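PDB 3DCX: bacterial Pleckstrin homology domain-containing protein from Shewanella loihica PV-4, which is of unknown function but carries a bacterial pleckstrin-homology domain and is found in the crystal as an assembly of five copies. Local coordinates for residues G2-V7 with K101-V106; I67-V72 with K85-G90; D81-L86 with P94-L99. All coordinates share one frame; numbering follows the deposited sequence.

Interaction 1. Residues G2-V7 with K101-V106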
loop_
_atom_site.group_PDB
_atom_site.type_symbol
_atom_site.label_atom_id
_atom_site.label_comp_id
_atom_site.label_asym_id
_atom_site.label_seq_id
_atom_site.Cartn_x
_atom_site.Cartn_y
_atom_site.Cartn_z
ATOM N N GLY A 2 -14.210 -9.998 -31.878
ATOM C CA GLY A 2 -13.244 -11.101 -31.790
ATOM C C GLY A 2 -13.692 -12.072 -30.712
ATOM O O GLY A 2 -14.347 -11.655 -29.758
ATOM N N ASN A 3 -13.355 -13.357 -30.866
ATOM C CA ASN A 3 -13.755 -14.409 -29.910
ATOM C C ASN A 3 -12.599 -14.886 -29.008
ATOM O O ASN A 3 -11.454 -14.988 -29.448
ATOM C CB ASN A 3 -14.352 -15.622 -30.643
ATOM C CG ASN A 3 -15.651 -15.291 -31.398
ATOM O OD1 ASN A 3 -16.494 -14.533 -30.918
ATOM N ND2 ASN A 3 -15.816 -15.883 -32.572
ATOM N N ALA A 4 -12.914 -15.171 -27.746
ATOM C CA ALA A 4 -11.964 -15.796 -26.818
ATOM C C ALA A 4 -12.241 -17.301 -26.798
ATOM O O ALA A 4 -13.406 -17.729 -26.818
ATOM C CB ALA A 4 -12.091 -15.197 -25.413
ATOM N N ALA A 5 -11.169 -18.088 -26.788
ATOM C CA ALA A 5 -11.241 -19.542 -26.722
ATOM C C ALA A 5 -10.789 -20.005 -25.333
ATOM O O ALA A 5 -9.778 -19.522 -24.815
ATOM C CB ALA A 5 -10.348 -20.146 -27.784
ATOM N N GLU A 6 -11.539 -20.920 -24.735
ATOM C CA GLU A 6 -11.156 -21.515 -23.454
ATOM C C GLU A 6 -9.955 -22.455 -23.640
ATOM O O GLU A 6 -9.882 -23.182 -24.622
ATOM C CB GLU A 6 -12.343 -22.259 -22.838
ATOM C CG GLU A 6 -12.353 -22.260 -21.311
ATOM C CD GLU A 6 -13.609 -22.917 -20.714
ATOM O OE1 GLU A 6 -14.716 -22.744 -21.288
ATOM O OE2 GLU A 6 -13.483 -23.616 -19.672
ATOM N N VAL A 7 -9.015 -22.417 -22.698
ATOM C CA VAL A 7 -7.791 -23.219 -22.767
ATOM C C VAL A 7 -7.873 -24.405 -21.814
ATOM O O VAL A 7 -8.338 -24.277 -20.685
ATOM C CB VAL A 7 -6.549 -22.377 -22.431
ATOM C CG1 VAL A 7 -5.294 -23.235 -22.455
ATOM C CG2 VAL A 7 -6.415 -21.212 -23.409
ATOM N N LYS A 101 -17.018 -12.463 -26.730
ATOM C CA LYS A 101 -17.927 -13.590 -26.934
ATOM C C LYS A 101 -17.129 -14.900 -26.858
ATOM O O LYS A 101 -16.036 -15.033 -27.432
ATOM C CB LYS A 101 -18.691 -13.456 -28.252
ATOM C CG LYS A 101 -19.755 -12.363 -28.186
ATOM C CD LYS A 101 -20.347 -12.058 -29.542
ATOM C CE LYS A 101 -21.276 -10.854 -29.473
ATOM N NZ LYS A 101 -20.550 -9.615 -29.046
ATOM N N GLY A 102 -17.676 -15.839 -26.098
ATOM C CA GLY A 102 -16.943 -17.024 -25.705
ATOM C C GLY A 102 -16.460 -17.019 -24.256
ATOM O O GLY A 102 -16.077 -18.073 -23.733
ATOM N N THR A 103 -16.432 -15.860 -23.595
ATOM C CA THR A 103 -16.005 -15.826 -22.187
ATOM C C THR A 103 -17.219 -16.074 -21.278
ATOM O O THR A 103 -18.359 -15.789 -21.648
ATOM C CB THR A 103 -15.261 -14.505 -21.783
ATOM O OG1 THR A 103 -16.115 -13.379 -21.945
ATOM C CG2 THR A 103 -13.949 -14.289 -22.593
ATOM N N ASP A 104 -16.978 -16.656 -20.109
ATOM C CA ASP A 104 -18.004 -16.740 -19.068
ATOM C C ASP A 104 -17.979 -15.417 -18.311
ATOM O O ASP A 104 -17.229 -15.241 -17.341
ATOM C CB ASP A 104 -17.710 -17.901 -18.124
ATOM C CG ASP A 104 -18.870 -18.215 -17.187
ATOM O OD1 ASP A 104 -19.920 -17.535 -17.234
ATOM O OD2 ASP A 104 -18.724 -19.165 -16.391
ATOM N N VAL A 105 -18.780 -14.466 -18.782
ATOM C CA VAL A 105 -18.719 -13.107 -18.244
ATOM C C VAL A 105 -19.041 -13.103 -16.752
ATOM O O VAL A 105 -18.348 -12.471 -15.962
ATOM C CB VAL A 105 -19.634 -12.165 -19.046
ATOM C CG1 VAL A 105 -19.960 -10.890 -18.260
ATOM C CG2 VAL A 105 -18.967 -11.848 -20.343
ATOM N N VAL A 106 -20.091 -13.823 -16.368
ATOM C CA VAL A 106 -20.469 -13.952 -14.952
ATOM C C VAL A 106 -19.431 -14.760 -14.149
ATOM O O VAL A 106 -19.099 -14.407 -13.020
ATOM C CB VAL A 106 -21.889 -14.562 -14.797
ATOM C CG1 VAL A 106 -22.115 -15.058 -13.365
ATOM C CG2 VAL A 106 -22.956 -13.544 -15.203
HETATM O O HOH W 1 -16.471 -10.732 -28.790
#
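The methyl CB of A4 meets the methyl CG2 of T103 end-on, with A4 CB and T103 CG2 3.5 Å apart. This is tight for two methyl carbons. T103 places CG2 anti to its own carbonyl carbon and OG1 between the backbone N and that carbon (chi1 62°). The methyl is thus left for A4, while the hydroxyl bonds back to the carbonyl of K100. A4 also rests on V32 of strand 26-32.

N3 and K101 meet at a slant. The amide oxygen OD1 of N3 lies 3.6 Å from CB of K101, a contact with the base of the lysine chain. The rest of K101 runs away from N3. Its NZ forms a salt bridge with D81, bonds to the carbonyl of F78 and makes a cation-pi contact with that ring.

In the PH fold this is where the N-terminal arm passes the loop between the last strand, 95-99, and the C-terminal helix 105-116. The arm goes on to line up beside strand 26-32. D104 is the N-cap of the helix, its OD1 taking the backbone N of G107.

One direct hydrogen bond joins the backbones, from A4 N to K101 O at 3.1 Å, with the donor tilted 22° from the carbonyl plane. N3 CA adds a CA-H...O contact to K101 O at 3.4 Å. Water 1 bridges the next step, accepting a proton from K101 N (2.7 Å) and giving one to G2 O at a doubtfully short distance. G102 has no side chain, and a CB there would clash with A4 O.

Interaction 2. Residues I67-V72 with K85-G90; sequences ITHFEV and KLWISG
The H69 imidazole lies flat on the five-membered ring of W87 in an offset stack, centroids 4.0 Å apart and planes at 9°. H69 CE1 sits over the centre of the indole, whereas W87 CD2 falls toward the rim of the imidazole. At the indole edge, in its plane, are H69 O, F70 CA and E71 N. The two strands form an antiparallel beta hairpin in the three-stranded sheet of the PH fold.

The stack belongs to a subunit interface. H69 NE2 bonds to Q91 OE1 of a neighbouring subunit and H69 ND1 to H60 NE2 of that same subunit, whose H60 ring also meets both H69 and W87. With an alanine at W87, the face of H69 that rests on the indole would probably lose its cover, leaving the bonds to the neighbouring subunit to hold the ring.

T68 and H69 both lie opposite W87, a beta bulge: T68 N donates to W87 O (3.0 Å), and W87 N to H69 O (3.0 Å). H69 holds its ring between its backbone N and carbonyl carbon (chi1 59°), which brings it over the indole.

On the other sheet face, F70 CB touches L86 CD2 at 3.8 Å, and the F70 ring leads off to helix 105-116. E71 and K85 form a hydrogen-bonded pair, and their side chains run alongside each other. E71 OE2 stops 4.2 Å from K85 NZ, too far for a salt bridge.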
loop_
_atom_site.group_PDB
_atom_site.type_symbol
_atom_site.label_atom_id
_atom_site.label_comp_id
_atom_site.label_asym_id
_atom_site.label_seq_id
_atom_site.Cartn_x
_atom_site.Cartn_y
_atom_site.Cartn_z
ATOM N N ILE A 67 -5.412 -5.855 -6.904
ATOM C CA ILE A 67 -6.578 -5.309 -7.593
ATOM C C ILE A 67 -7.364 -4.541 -6.547
ATOM O O ILE A 67 -8.057 -5.128 -5.708
ATOM C CB ILE A 67 -7.462 -6.402 -8.239
ATOM C CG1 ILE A 67 -6.673 -7.262 -9.218
ATOM C CG2 ILE A 67 -8.593 -5.776 -8.971
ATOM C CD1 ILE A 67 -7.422 -8.491 -9.682
ATOM N N THR A 68 -7.253 -3.229 -6.578
ATOM C CA THR A 68 -7.801 -2.384 -5.517
ATOM C C THR A 68 -9.293 -2.103 -5.718
ATOM O O THR A 68 -10.042 -1.830 -4.768
ATOM C CB THR A 68 -7.031 -1.069 -5.460
ATOM O OG1 THR A 68 -7.115 -0.437 -6.738
ATOM C CG2 THR A 68 -5.546 -1.336 -5.126
ATOM N N HIS A 69 -9.717 -2.142 -6.969
ATOM C CA HIS A 69 -11.120 -2.039 -7.332
ATOM C C HIS A 69 -11.270 -2.442 -8.795
ATOM O O HIS A 69 -10.279 -2.606 -9.527
ATOM C CB HIS A 69 -11.737 -0.661 -6.988
ATOM C CG HIS A 69 -11.089 0.539 -7.619
ATOM N ND1 HIS A 69 -11.801 1.454 -8.369
ATOM C CD2 HIS A 69 -9.828 1.026 -7.545
ATOM C CE1 HIS A 69 -10.994 2.415 -8.767
ATOM N NE2 HIS A 69 -9.790 2.177 -8.283
ATOM N N PHE A 70 -12.507 -2.700 -9.188
ATOM C CA PHE A 70 -12.767 -3.160 -10.537
ATOM C C PHE A 70 -14.173 -2.827 -10.944
ATOM O O PHE A 70 -15.021 -2.565 -10.107
ATOM C CB PHE A 70 -12.467 -4.673 -10.677
ATOM C CG PHE A 70 -13.234 -5.557 -9.723
ATOM C CD1 PHE A 70 -12.757 -5.806 -8.454
ATOM C CD2 PHE A 70 -14.432 -6.129 -10.103
ATOM C CE1 PHE A 70 -13.458 -6.612 -7.583
ATOM C CE2 PHE A 70 -15.148 -6.933 -9.240
ATOM C CZ PHE A 70 -14.650 -7.200 -7.978
ATOM N N GLU A 71 -14.411 -2.844 -12.250
ATOM C CA GLU A 71 -15.694 -2.492 -12.808
ATOM C C GLU A 71 -16.030 -3.320 -14.066
ATOM O O GLU A 71 -15.155 -3.623 -14.870
ATOM C CB GLU A 71 -15.689 -1.007 -13.146
ATOM C CG GLU A 71 -17.010 -0.459 -13.680
ATOM C CD GLU A 71 -16.830 0.875 -14.365
ATOM O OE1 GLU A 71 -16.546 1.869 -13.660
ATOM O OE2 GLU A 71 -16.945 0.916 -15.613
ATOM N N VAL A 72 -17.305 -3.705 -14.197
ATOM C CA VAL A 72 -17.825 -4.280 -15.433
ATOM C C VAL A 72 -18.920 -3.379 -15.959
ATOM O O VAL A 72 -19.809 -2.951 -15.219
ATOM C CB VAL A 72 -18.393 -5.700 -15.245
ATOM C CG1 VAL A 72 -18.990 -6.241 -16.577
ATOM C CG2 VAL A 72 -17.314 -6.634 -14.717
ATOM N N LYS A 85 -12.707 -3.394 -16.274
ATOM C CA LYS A 85 -11.643 -2.500 -15.859
ATOM C C LYS A 85 -11.083 -3.020 -14.524
ATOM O O LYS A 85 -11.843 -3.302 -13.577
ATOM C CB LYS A 85 -12.169 -1.085 -15.667
ATOM C CG LYS A 85 -12.876 -0.486 -16.887
ATOM C CD LYS A 85 -13.165 0.999 -16.645
ATOM C CE LYS A 85 -13.393 1.736 -17.954
ATOM N NZ LYS A 85 -14.044 3.050 -17.709
ATOM N N LEU A 86 -9.766 -3.190 -14.467
ATOM C CA LEU A 86 -9.087 -3.635 -13.223
ATOM C C LEU A 86 -8.114 -2.557 -12.832
ATOM O O LEU A 86 -7.256 -2.191 -13.630
ATOM C CB LEU A 86 -8.320 -4.932 -13.409
ATOM C CG LEU A 86 -9.057 -6.225 -13.800
ATOM C CD1 LEU A 86 -8.019 -7.318 -14.046
ATOM C CD2 LEU A 86 -10.062 -6.695 -12.758
ATOM N N TRP A 87 -8.264 -2.016 -11.626
ATOM C CA TRP A 87 -7.288 -1.045 -11.141
ATOM C C TRP A 87 -6.258 -1.777 -10.343
ATOM O O TRP A 87 -6.581 -2.520 -9.432
ATOM C CB TRP A 87 -7.940 0.021 -10.311
ATOM C CG TRP A 87 -8.588 1.057 -11.100
ATOM C CD1 TRP A 87 -8.047 2.276 -11.486
ATOM C CD2 TRP A 87 -9.911 1.027 -11.618
ATOM N NE1 TRP A 87 -8.970 2.989 -12.193
ATOM C CE2 TRP A 87 -10.127 2.258 -12.282
ATOM C CE3 TRP A 87 -10.948 0.093 -11.570
ATOM C CZ2 TRP A 87 -11.314 2.559 -12.915
ATOM C CZ3 TRP A 87 -12.134 0.399 -12.180
ATOM C CH2 TRP A 87 -12.314 1.632 -12.848
ATOM N N ILE A 88 -5.008 -1.586 -10.720
ATOM C CA ILE A 88 -3.891 -2.218 -10.056
ATOM C C ILE A 88 -3.178 -1.175 -9.201
ATOM O O ILE A 88 -2.858 -0.069 -9.666
ATOM C CB ILE A 88 -2.953 -2.842 -11.054
ATOM C CG1 ILE A 88 -3.687 -3.910 -11.887
ATOM C CG2 ILE A 88 -1.717 -3.453 -10.336
ATOM C CD1 ILE A 88 -2.926 -4.264 -13.187
ATOM N N SER A 89 -2.938 -1.538 -7.947
ATOM C CA SER A 89 -2.250 -0.671 -6.999
ATOM C C SER A 89 -1.008 -0.022 -7.615
ATOM O O SER A 89 -0.105 -0.723 -8.105
ATOM C CB SER A 89 -1.835 -1.472 -5.777
ATOM O OG SER A 89 -1.182 -0.619 -4.886
ATOM N N GLY A 90 -0.966 1.306 -7.568
ATOM C CA GLY A 90 0.179 2.091 -8.014
ATOM C C GLY A 90 0.143 2.468 -9.480
ATOM O O GLY A 90 0.963 3.277 -9.933
#

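Interaction 3. Residues D81-L86 with P94-L99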
loop_
_atom_site.group_PDB
_atom_site.type_symbol
_atom_site.label_atom_id
_atom_site.label_comp_id
_atom_site.label_asym_id
_atom_site.label_seq_id
_atom_site.Cartn_x
_atom_site.Cartn_y
_atom_site.Cartn_z
ATOM N N ASP A 81 -19.025 -5.840 -26.858
ATOM C CA ASP A 81 -18.750 -6.698 -25.698
ATOM C C ASP A 81 -18.751 -5.902 -24.402
ATOM O O ASP A 81 -18.494 -4.693 -24.405
ATOM C CB ASP A 81 -17.392 -7.369 -25.878
ATOM C CG ASP A 81 -17.360 -8.284 -27.081
ATOM O OD1 ASP A 81 -18.400 -8.959 -27.317
ATOM O OD2 ASP A 81 -16.312 -8.327 -27.786
ATOM N N ALA A 82 -19.041 -6.584 -23.296
ATOM C CA ALA A 82 -18.910 -5.976 -21.961
ATOM C C ALA A 82 -17.440 -5.710 -21.712
ATOM O O ALA A 82 -16.579 -6.360 -22.307
ATOM C CB ALA A 82 -19.486 -6.889 -20.853
ATOM N N GLU A 83 -17.161 -4.742 -20.842
ATOM C CA GLU A 83 -15.793 -4.305 -20.570
ATOM C C GLU A 83 -15.449 -4.518 -19.109
ATOM O O GLU A 83 -16.249 -4.187 -18.239
ATOM C CB GLU A 83 -15.676 -2.827 -20.896
ATOM C CG GLU A 83 -14.314 -2.398 -21.334
ATOM C CD GLU A 83 -14.302 -0.943 -21.735
ATOM O OE1 GLU A 83 -14.362 -0.078 -20.830
ATOM O OE2 GLU A 83 -14.231 -0.677 -22.948
ATOM N N LEU A 84 -14.273 -5.085 -18.853
ATOM C CA LEU A 84 -13.744 -5.226 -17.493
ATOM C C LEU A 84 -12.605 -4.222 -17.313
ATOM O O LEU A 84 -11.686 -4.177 -18.128
ATOM C CB LEU A 84 -13.231 -6.653 -17.248
ATOM C CG LEU A 84 -12.512 -7.037 -15.939
ATOM C CD1 LEU A 84 -13.503 -7.067 -14.778
ATOM C CD2 LEU A 84 -11.819 -8.390 -16.072
ATOM N N LYS A 85 -12.707 -3.394 -16.274
ATOM C CA LYS A 85 -11.643 -2.500 -15.859
ATOM C C LYS A 85 -11.083 -3.020 -14.524
ATOM O O LYS A 85 -11.843 -3.302 -13.577
ATOM C CB LYS A 85 -12.169 -1.085 -15.667
ATOM C CG LYS A 85 -12.876 -0.486 -16.887
ATOM C CD LYS A 85 -13.165 0.999 -16.645
ATOM C CE LYS A 85 -13.393 1.736 -17.954
ATOM N NZ LYS A 85 -14.044 3.050 -17.709
ATOM N N LEU A 86 -9.766 -3.190 -14.467
ATOM C CA LEU A 86 -9.087 -3.635 -13.223
ATOM C C LEU A 86 -8.114 -2.557 -12.832
ATOM O O LEU A 86 -7.256 -2.191 -13.630
ATOM C CB LEU A 86 -8.320 -4.932 -13.409
ATOM C CG LEU A 86 -9.057 -6.225 -13.800
ATOM C CD1 LEU A 86 -8.019 -7.318 -14.046
ATOM C CD2 LEU A 86 -10.062 -6.695 -12.758
ATOM N N PRO A 94 -6.539 2.014 -15.423
ATOM C CA PRO A 94 -6.913 0.620 -15.273
ATOM C C PRO A 94 -6.493 -0.208 -16.466
ATOM O O PRO A 94 -6.372 0.324 -17.564
ATOM C CB PRO A 94 -8.434 0.689 -15.206
ATOM C CG PRO A 94 -8.774 1.844 -16.019
ATOM C CD PRO A 94 -7.721 2.844 -15.716
ATOM N N LEU A 95 -6.257 -1.498 -16.239
ATOM C CA LEU A 95 -6.141 -2.474 -17.304
ATOM C C LEU A 95 -7.568 -2.729 -17.798
ATOM O O LEU A 95 -8.432 -3.100 -17.015
ATOM C CB LEU A 95 -5.469 -3.733 -16.755
ATOM C CG LEU A 95 -5.345 -4.989 -17.610
ATOM C CD1 LEU A 95 -4.599 -4.724 -18.891
ATOM C CD2 LEU A 95 -4.632 -6.064 -16.790
ATOM N N VAL A 96 -7.828 -2.455 -19.077
ATOM C CA VAL A 96 -9.160 -2.581 -19.648
ATOM C C VAL A 96 -9.198 -3.783 -20.623
ATOM O O VAL A 96 -8.374 -3.907 -21.536
ATOM C CB VAL A 96 -9.586 -1.283 -20.333
ATOM C CG1 VAL A 96 -11.014 -1.387 -20.854
ATOM C CG2 VAL A 96 -9.469 -0.130 -19.375
ATOM N N LYS A 97 -10.123 -4.701 -20.382
ATOM C CA LYS A 97 -10.199 -5.925 -21.181
ATOM C C LYS A 97 -11.627 -6.153 -21.674
ATOM O O LYS A 97 -12.591 -5.983 -20.921
ATOM C CB LYS A 97 -9.664 -7.114 -20.380
ATOM C CG LYS A 97 -8.148 -7.064 -20.114
ATOM C CD LYS A 97 -7.287 -7.331 -21.365
ATOM C CE LYS A 97 -6.658 -8.731 -21.329
ATOM N NZ LYS A 97 -5.731 -9.080 -22.463
ATOM N N GLU A 98 -11.758 -6.464 -22.967
ATOM C CA GLU A 98 -13.059 -6.820 -23.533
ATOM C C GLU A 98 -13.407 -8.209 -23.097
ATOM O O GLU A 98 -12.583 -9.123 -23.218
ATOM C CB GLU A 98 -13.050 -6.795 -25.065
ATOM C CG GLU A 98 -13.556 -5.509 -25.677
ATOM C CD GLU A 98 -13.437 -5.531 -27.198
ATOM O OE1 GLU A 98 -13.902 -6.522 -27.832
ATOM O OE2 GLU A 98 -12.856 -4.561 -27.746
ATOM N N LEU A 99 -14.619 -8.364 -22.569
ATOM C CA LEU A 99 -15.125 -9.664 -22.208
ATOM C C LEU A 99 -15.737 -10.264 -23.468
ATOM O O LEU A 99 -16.951 -10.229 -23.661
ATOM C CB LEU A 99 -16.129 -9.554 -21.051
ATOM C CG LEU A 99 -15.528 -9.048 -19.723
ATOM C CD1 LEU A 99 -16.553 -8.920 -18.603
ATOM C CD2 LEU A 99 -14.326 -9.902 -19.269
HETATM O O HOH W 2 -19.659 -9.335 -23.483
#
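L84 and K97 form the central hydrogen-bonded pair of this antiparallel hairpin. L84 N to K97 O and K97 N to L84 O are both 2.8 Å and nearly straight. L86 and L95 make the next such pair, where the bond from L95 N to L86 O is the more bent, at 141°. At the other end L99 N donates to A82 O at 2.8 Å. The return bond is replaced by water 2, which accepts from A82 N and donates to L99 O.

Beyond this water two carboxylates meet. D81 OD2 and E98 OE1 are 3.0 Å apart, with no hydrogen bond between them, and their planes are 45° apart. Positive groups surround the pair: besides K101 at D81 OD1, K100 forms a salt bridge with E98 OE1, and the amino group of G1 bonds to E98 OE1 and weakly to D81 OD2. These charges probably offset the repulsion.

The E83 and V96 side chains share one face of the sheet. V96 CG1, anti to its backbone N (chi1 -176°), presses on the carboxylate carbon CD of E83 at 3.4 Å. Farther along this face, P94 CB approaches K85 CB at 4.2 Å. On the opposite face L99 straddles two residues of the facing strand, its CD2 4.0 Å from L84 CB and its CD1 4.2 Å from A82 CB.

The L99 and L84 face looks into the PH core. Both touch V72 of strand 67-73 and the C-terminal helix 105-116, L84 at I112 and L99 at V105 and I108. L86 reaches L44 and L95 reaches L46, both on strand 43-50 of the other sheet.

Interactions 2 and 3 share K85 and L86 on strand 82-88, which is the middle strand of one three-stranded sheet. Their centres are 10 Å apart. They also meet where W87 CE2 packs on P94 CB at 3.7 Å. Interaction 1 lies at the other end of this sheet, 13 Å from interaction 3 and 20 Å from interaction 2 between centres. It joins interaction 3 through the salt bridge K101 NZ to D81 OD1 (2.8 Å) and the packing of V105 CG2 on L99 CB (3.7 Å). A bound methylpentanediol, probably from the crystallisation liquor, lies about 3 Å from the L99 side chain and about 4 Å from that of T103.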